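Local coordinates for protein (cytochrome C2) (Blastochloris viridis, PDB 1CO6), which carries electrons through its covalently attached heme c, serving as donor to the oxidized bacteriochlorophyll in bacterial photophosphorylation, at residues A[19-33]-A[94-106]. Numbering follows the deposited sequence.
Sequences IGPGAKNKVGPVLNG and IAYIKQFNADGSK. With HEC (heme c), chain B.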
loop_
_atom_site.group_PDB
_atom_site.type_symbol
_atom_site.label_atom_id
_atom_site.label_comp_id
_atom_site.label_asym_id
_atom_site.label_seq_id
_atom_site.Cartn_x
_atom_site.Cartn_y
_atom_site.Cartn_z
ATOM N N ILE A 19 -9.309 2.418 1.075
ATOM C CA ILE A 19 -9.429 0.974 1.326
ATOM C C ILE A 19 -10.858 0.685 1.807
ATOM O O ILE A 19 -11.543 1.564 2.423
ATOM C CB ILE A 19 -8.306 0.568 2.367
ATOM C CG1 ILE A 19 -7.920 -0.934 2.199
ATOM C CG2 ILE A 19 -8.737 0.937 3.829
ATOM C CD1 ILE A 19 -6.736 -1.416 3.108
ATOM N N GLY A 20 -11.377 -0.507 1.586
ATOM C CA GLY A 20 -12.756 -0.790 2.075
ATOM C C GLY A 20 -13.723 -0.584 0.919
ATOM O O GLY A 20 -13.368 -0.233 -0.198
ATOM N N PRO A 21 -14.994 -0.837 1.215
ATOM C CA PRO A 21 -16.092 -0.742 0.241
ATOM C C PRO A 21 -16.235 0.659 -0.314
ATOM O O PRO A 21 -16.096 1.665 0.419
ATOM C CB PRO A 21 -17.296 -1.281 1.021
ATOM C CG PRO A 21 -16.639 -2.216 2.034
ATOM C CD PRO A 21 -15.498 -1.276 2.553
ATOM N N GLY A 22 -16.439 0.759 -1.611
ATOM C CA GLY A 22 -16.553 2.069 -2.264
ATOM C C GLY A 22 -15.258 2.846 -2.354
ATOM O O GLY A 22 -15.292 4.059 -2.616
ATOM N N ALA A 23 -14.098 2.245 -2.147
ATOM C CA ALA A 23 -12.813 2.950 -2.243
ATOM C C ALA A 23 -12.647 3.472 -3.666
ATOM O O ALA A 23 -12.935 2.788 -4.691
ATOM C CB ALA A 23 -11.699 1.992 -1.802
ATOM N N LYS A 24 -12.135 4.689 -3.771
ATOM C CA LYS A 24 -11.864 5.326 -5.085
ATOM C C LYS A 24 -10.423 5.839 -5.092
ATOM O O LYS A 24 -9.868 6.057 -3.984
ATOM C CB LYS A 24 -12.879 6.410 -5.407
ATOM C CG LYS A 24 -12.657 7.792 -4.827
ATOM C CD LYS A 24 -12.236 7.811 -3.365
ATOM C CE LYS A 24 -13.218 7.124 -2.424
ATOM N NZ LYS A 24 -12.471 6.597 -1.256
ATOM N N ASN A 25 -9.852 6.004 -6.275
ATOM C CA ASN A 25 -8.483 6.526 -6.379
ATOM C C ASN A 25 -8.433 7.970 -5.865
ATOM O O ASN A 25 -9.409 8.698 -6.164
ATOM C CB ASN A 25 -8.042 6.469 -7.842
ATOM C CG ASN A 25 -7.783 5.057 -8.296
ATOM O OD1 ASN A 25 -7.184 4.273 -7.527
ATOM N ND2 ASN A 25 -8.195 4.699 -9.509
ATOM N N LYS A 26 -7.392 8.333 -5.153
ATOM C CA LYS A 26 -7.208 9.731 -4.636
ATOM C C LYS A 26 -5.828 10.216 -5.082
ATOM O O LYS A 26 -5.540 10.085 -6.289
ATOM C CB LYS A 26 -7.402 9.847 -3.148
ATOM C CG LYS A 26 -8.823 9.434 -2.759
ATOM C CD LYS A 26 -9.061 9.660 -1.277
ATOM C CE LYS A 26 -8.125 8.856 -0.407
ATOM N NZ LYS A 26 -8.303 9.203 1.036
ATOM N N VAL A 27 -5.038 10.799 -4.182
ATOM C CA VAL A 27 -3.676 11.197 -4.585
ATOM C C VAL A 27 -2.950 9.852 -4.903
ATOM O O VAL A 27 -2.144 9.829 -5.828
ATOM C CB VAL A 27 -2.922 12.066 -3.576
ATOM C CG1 VAL A 27 -1.399 12.140 -3.825
ATOM C CG2 VAL A 27 -3.453 13.517 -3.612
ATOM N N GLY A 28 -3.301 8.803 -4.148
ATOM C CA GLY A 28 -2.661 7.488 -4.391
ATOM C C GLY A 28 -3.769 6.522 -4.779
ATOM O O GLY A 28 -4.970 6.793 -4.604
ATOM N N PRO A 29 -3.378 5.361 -5.279
ATOM C CA PRO A 29 -4.343 4.362 -5.754
ATOM C C PRO A 29 -4.991 3.538 -4.655
ATOM O O PRO A 29 -4.422 3.417 -3.541
ATOM C CB PRO A 29 -3.515 3.445 -6.673
ATOM C CG PRO A 29 -2.098 3.515 -6.135
ATOM C CD PRO A 29 -1.972 4.953 -5.557
ATOM N N VAL A 30 -6.137 2.976 -5.005
ATOM C CA VAL A 30 -6.858 2.114 -3.999
ATOM C C VAL A 30 -5.940 0.967 -3.511
ATOM O O VAL A 30 -5.185 0.351 -4.299
ATOM C CB VAL A 30 -8.142 1.536 -4.617
ATOM C CG1 VAL A 30 -8.743 0.432 -3.779
ATOM C CG2 VAL A 30 -9.143 2.664 -4.850
ATOM N N LEU A 31 -6.027 0.632 -2.227
ATOM C CA LEU A 31 -5.200 -0.435 -1.645
ATOM C C LEU A 31 -5.965 -1.707 -1.366
ATOM O O LEU A 31 -5.390 -2.538 -0.638
ATOM C CB LEU A 31 -4.361 0.072 -0.457
ATOM C CG LEU A 31 -3.329 1.142 -0.699
ATOM C CD1 LEU A 31 -2.625 1.513 0.602
ATOM C CD2 LEU A 31 -2.285 0.789 -1.781
ATOM N N ASN A 32 -7.136 -1.855 -1.885
ATOM C CA ASN A 32 -7.928 -3.114 -1.759
ATOM C C ASN A 32 -7.182 -4.140 -2.639
ATOM O O ASN A 32 -6.708 -3.775 -3.736
ATOM C CB ASN A 32 -9.327 -2.930 -2.349
ATOM C CG ASN A 32 -10.215 -2.157 -1.386
ATOM O OD1 ASN A 32 -10.058 -2.311 -0.167
ATOM N ND2 ASN A 32 -11.095 -1.354 -1.983
ATOM N N GLY A 33 -7.124 -5.363 -2.168
ATOM C CA GLY A 33 -6.428 -6.454 -2.857
ATOM C C GLY A 33 -4.986 -6.129 -3.183
ATOM O O GLY A 33 -4.494 -6.479 -4.268
ATOM N N ILE A 94 0.318 -4.509 7.793
ATOM C CA ILE A 94 0.129 -5.663 6.929
ATOM C C ILE A 94 -1.148 -6.399 7.348
ATOM O O ILE A 94 -1.975 -6.690 6.427
ATOM C CB ILE A 94 1.328 -6.658 6.907
ATOM C CG1 ILE A 94 2.557 -6.031 6.243
ATOM C CG2 ILE A 94 0.926 -8.001 6.182
ATOM C CD1 ILE A 94 3.890 -6.792 6.489
ATOM N N ALA A 95 -1.316 -6.657 8.635
ATOM C CA ALA A 95 -2.523 -7.379 9.113
ATOM C C ALA A 95 -3.825 -6.691 8.686
ATOM O O ALA A 95 -4.795 -7.338 8.214
ATOM C CB ALA A 95 -2.436 -7.516 10.626
ATOM N N TYR A 96 -3.820 -5.349 8.817
ATOM C CA TYR A 96 -4.989 -4.549 8.455
ATOM C C TYR A 96 -5.338 -4.603 6.956
ATOM O O TYR A 96 -6.471 -4.815 6.528
ATOM C CB TYR A 96 -4.767 -3.083 8.913
ATOM C CG TYR A 96 -5.969 -2.238 8.521
ATOM C CD1 TYR A 96 -7.227 -2.364 9.127
ATOM C CD2 TYR A 96 -5.807 -1.265 7.523
ATOM C CE1 TYR A 96 -8.317 -1.547 8.765
ATOM C CE2 TYR A 96 -6.877 -0.447 7.127
ATOM C CZ TYR A 96 -8.121 -0.613 7.763
ATOM O OH TYR A 96 -9.126 0.169 7.301
ATOM N N ILE A 97 -4.295 -4.350 6.137
ATOM C CA ILE A 97 -4.504 -4.319 4.693
ATOM C C ILE A 97 -4.949 -5.683 4.167
ATOM O O ILE A 97 -5.766 -5.716 3.235
ATOM C CB ILE A 97 -3.241 -3.757 3.953
ATOM C CG1 ILE A 97 -2.988 -2.273 4.347
ATOM C CG2 ILE A 97 -3.373 -3.892 2.398
ATOM C CD1 ILE A 97 -1.629 -1.768 3.743
ATOM N N LYS A 98 -4.358 -6.764 4.700
ATOM C CA LYS A 98 -4.645 -8.137 4.276
ATOM C C LYS A 98 -6.104 -8.514 4.449
ATOM O O LYS A 98 -6.518 -9.445 3.757
ATOM C CB LYS A 98 -3.779 -9.247 4.919
ATOM C CG LYS A 98 -2.661 -9.673 3.932
ATOM C CD LYS A 98 -2.113 -11.067 4.198
ATOM C CE LYS A 98 -1.961 -11.936 2.959
ATOM N NZ LYS A 98 -0.651 -11.759 2.268
ATOM N N GLN A 99 -6.859 -7.874 5.302
ATOM C CA GLN A 99 -8.264 -8.145 5.515
ATOM C C GLN A 99 -9.122 -7.912 4.274
ATOM O O GLN A 99 -10.172 -8.570 4.155
ATOM C CB GLN A 99 -8.958 -7.283 6.597
ATOM C CG GLN A 99 -8.336 -7.486 7.959
ATOM C CD GLN A 99 -9.028 -6.587 8.962
ATOM O OE1 GLN A 99 -9.665 -7.123 9.862
ATOM N NE2 GLN A 99 -8.899 -5.268 8.805
ATOM N N PHE A 100 -8.691 -7.040 3.391
ATOM C CA PHE A 100 -9.520 -6.692 2.218
ATOM C C PHE A 100 -9.328 -7.405 0.903
ATOM O O PHE A 100 -8.209 -7.641 0.449
ATOM C CB PHE A 100 -9.405 -5.142 2.007
ATOM C CG PHE A 100 -9.756 -4.351 3.236
ATOM C CD1 PHE A 100 -8.785 -4.097 4.183
ATOM C CD2 PHE A 100 -11.031 -3.867 3.447
ATOM C CE1 PHE A 100 -9.066 -3.364 5.344
ATOM C CE2 PHE A 100 -11.322 -3.147 4.613
ATOM C CZ PHE A 100 -10.340 -2.870 5.573
ATOM N N ASN A 101 -10.466 -7.688 0.278
ATOM C CA ASN A 101 -10.548 -8.282 -1.073
ATOM C C ASN A 101 -10.402 -7.093 -2.043
ATOM O O ASN A 101 -10.588 -5.933 -1.606
ATOM C CB ASN A 101 -11.872 -9.056 -1.251
ATOM C CG ASN A 101 -11.858 -10.358 -0.455
ATOM O OD1 ASN A 101 -10.837 -11.075 -0.510
ATOM N ND2 ASN A 101 -12.897 -10.632 0.312
ATOM N N ALA A 102 -10.161 -7.339 -3.290
ATOM C CA ALA A 102 -9.981 -6.347 -4.340
ATOM C C ALA A 102 -11.218 -5.465 -4.443
ATOM O O ALA A 102 -11.098 -4.286 -4.824
ATOM C CB ALA A 102 -9.578 -6.990 -5.671
ATOM N N ASP A 103 -12.368 -5.996 -4.079
ATOM C CA ASP A 103 -13.646 -5.269 -4.119
ATOM C C ASP A 103 -13.914 -4.501 -2.821
ATOM O O ASP A 103 -14.992 -3.872 -2.741
ATOM C CB ASP A 103 -14.815 -6.194 -4.507
ATOM C CG ASP A 103 -15.094 -7.217 -3.422
ATOM O OD1 ASP A 103 -14.608 -7.193 -2.276
ATOM O OD2 ASP A 103 -15.871 -8.134 -3.779
ATOM N N GLY A 104 -13.040 -4.520 -1.848
ATOM C CA GLY A 104 -13.266 -3.773 -0.610
ATOM C C GLY A 104 -13.995 -4.608 0.427
ATOM O O GLY A 104 -14.045 -4.157 1.581
ATOM N N SER A 105 -14.554 -5.761 0.081
ATOM C CA SER A 105 -15.228 -6.612 1.095
ATOM C C SER A 105 -14.103 -7.228 1.956
ATOM O O SER A 105 -12.941 -7.363 1.479
ATOM C CB SER A 105 -16.120 -7.692 0.519
ATOM O OG SER A 105 -15.372 -8.671 -0.166
ATOM N N LYS A 106 -14.430 -7.540 3.188
ATOM C CA LYS A 106 -13.534 -8.105 4.205
ATOM C C LYS A 106 -13.521 -9.630 4.129
ATOM O O LYS A 106 -14.621 -10.202 4.065
ATOM C CB LYS A 106 -13.979 -7.740 5.618
ATOM C CG LYS A 106 -13.071 -6.805 6.373
ATOM C CD LYS A 106 -13.840 -5.734 7.130
ATOM C CE LYS A 106 -12.949 -4.834 7.961
ATOM N NZ LYS A 106 -12.587 -5.455 9.270
HETATM FE FE HEC B . 1.246 5.307 -0.942
HETATM C CHA HEC B . 1.605 4.238 -4.091
HETATM C CHB HEC B . 1.175 2.072 0.188
HETATM C CHC HEC B . 1.144 6.438 2.338
HETATM C CHD HEC B . 0.852 8.555 -2.065
HETATM N NA HEC B . 1.343 3.481 -1.800
HETATM C C1A HEC B . 1.642 3.225 -3.135
HETATM C C2A HEC B . 1.882 1.819 -3.302
HETATM C C3A HEC B . 1.769 1.236 -2.100
HETATM C C4A HEC B . 1.447 2.258 -1.128
HETATM C CMA HEC B . 1.952 -0.255 -1.732
HETATM C CAA HEC B . 2.122 1.111 -4.674
HETATM C CBA HEC B . 0.722 0.856 -5.308
HETATM C CGA HEC B . 0.670 0.112 -6.620
HETATM O O1A HEC B . 1.726 -0.279 -7.088
HETATM O O2A HEC B . -0.487 -0.019 -7.094
HETATM N NB HEC B . 1.151 4.449 0.860
HETATM C C1B HEC B . 1.069 3.073 1.104
HETATM C C2B HEC B . 0.971 2.877 2.530
HETATM C C3B HEC B . 1.003 4.074 3.122
HETATM C C4B HEC B . 1.086 5.076 2.103
HETATM C CMB HEC B . 0.867 1.468 3.151
HETATM C CAB HEC B . 0.886 4.322 4.664
HETATM C CBB HEC B . 2.032 3.956 5.402
HETATM N NC HEC B . 1.047 7.128 -0.057
HETATM C C1C HEC B . 1.043 7.368 1.298
HETATM C C2C HEC B . 0.886 8.798 1.499
HETATM C C3C HEC B . 0.847 9.388 0.299
HETATM C C4C HEC B . 0.909 8.353 -0.700
HETATM C CMC HEC B . 0.851 9.467 2.889
HETATM C CAC HEC B . 0.614 10.930 0.019
HETATM C CBC HEC B . 1.479 11.894 0.564
HETATM N ND HEC B . 1.187 6.202 -2.741
HETATM C C1D HEC B . 1.081 7.571 -2.998
HETATM C C2D HEC B . 1.256 7.779 -4.438
HETATM C C3D HEC B . 1.440 6.584 -5.001
HETATM C C4D HEC B . 1.426 5.596 -3.958
HETATM C CMD HEC B . 1.205 9.182 -5.095
HETATM C CAD HEC B . 1.751 6.264 -6.488
HETATM C CBD HEC B . 3.293 6.122 -6.692
HETATM C CGD HEC B . 3.739 6.311 -8.130
HETATM O O1D HEC B . 4.995 6.481 -8.182
HETATM O O2D HEC B . 2.930 6.275 -9.088
HETATM O O HOH W 1 -14.875 -1.063 -3.768
HETATM O O HOH W 2 -5.826 -5.393 0.647
HETATM O O HOH W 3 -11.528 -1.320 -4.713
#
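Gly20 and Gly104 bring the two backbones to 4.0 Å between their CA atoms, and Gly33 and Ala102 close to 3.9 Å at a second point, so the heme-side loop 19-33 lies against the tail that leaves helix 87-98. Ile19 supplies the apolar side of the contact. With CG1 anti to the backbone N (chi1 -154°), its branch reaches over one face of the Phe100 ring in a CH-pi contact, CG1 standing 4.1 Å from the ring centroid. Beyond it, CD1 meets both Phe100 and Ile97, while CG2 packs 4.0 Å from CE2 of Tyr96. Phe10 of helix 3-14 touches Ile19, Tyr96 and Leu31, tying this cluster to the N-terminal helix, which packs near the C-terminal one in class I c-type cytochromes. The loop lines the heme pocket: Leu31 lays its CD1 against the heme, and Pro29 O accepts from ND1 of the axial ligand His17, so bracing the loop here may steady that ligand.

Asn32 forms the polar half. Its amide grips Gly20 twice: OD1 takes the Gly20 N-H on an in-plane lone pair (2.8 Å), and ND2 donates to Gly20 O, 36° out of that carbonyl's plane. Ala23 N reaches Gly20 O from the opposite face, closing the type II turn 20-23. Held flat in this way, the amide rests on Gly104, whose CA makes a CA-H...O contact with Gly20 O (3.6 Å).

No direct hydrogen bond joins the two segments; water does that work. One water accepts from Asn32 ND2 and donates to Ala102 O, and another lies between Leu31 O and Ile97 O, 2.6 Å from the latter. The junction therefore rests on apolar packing around Phe100, close glycine backbones and bridging water, with the Asn32 amide satisfied chiefly within its own loop.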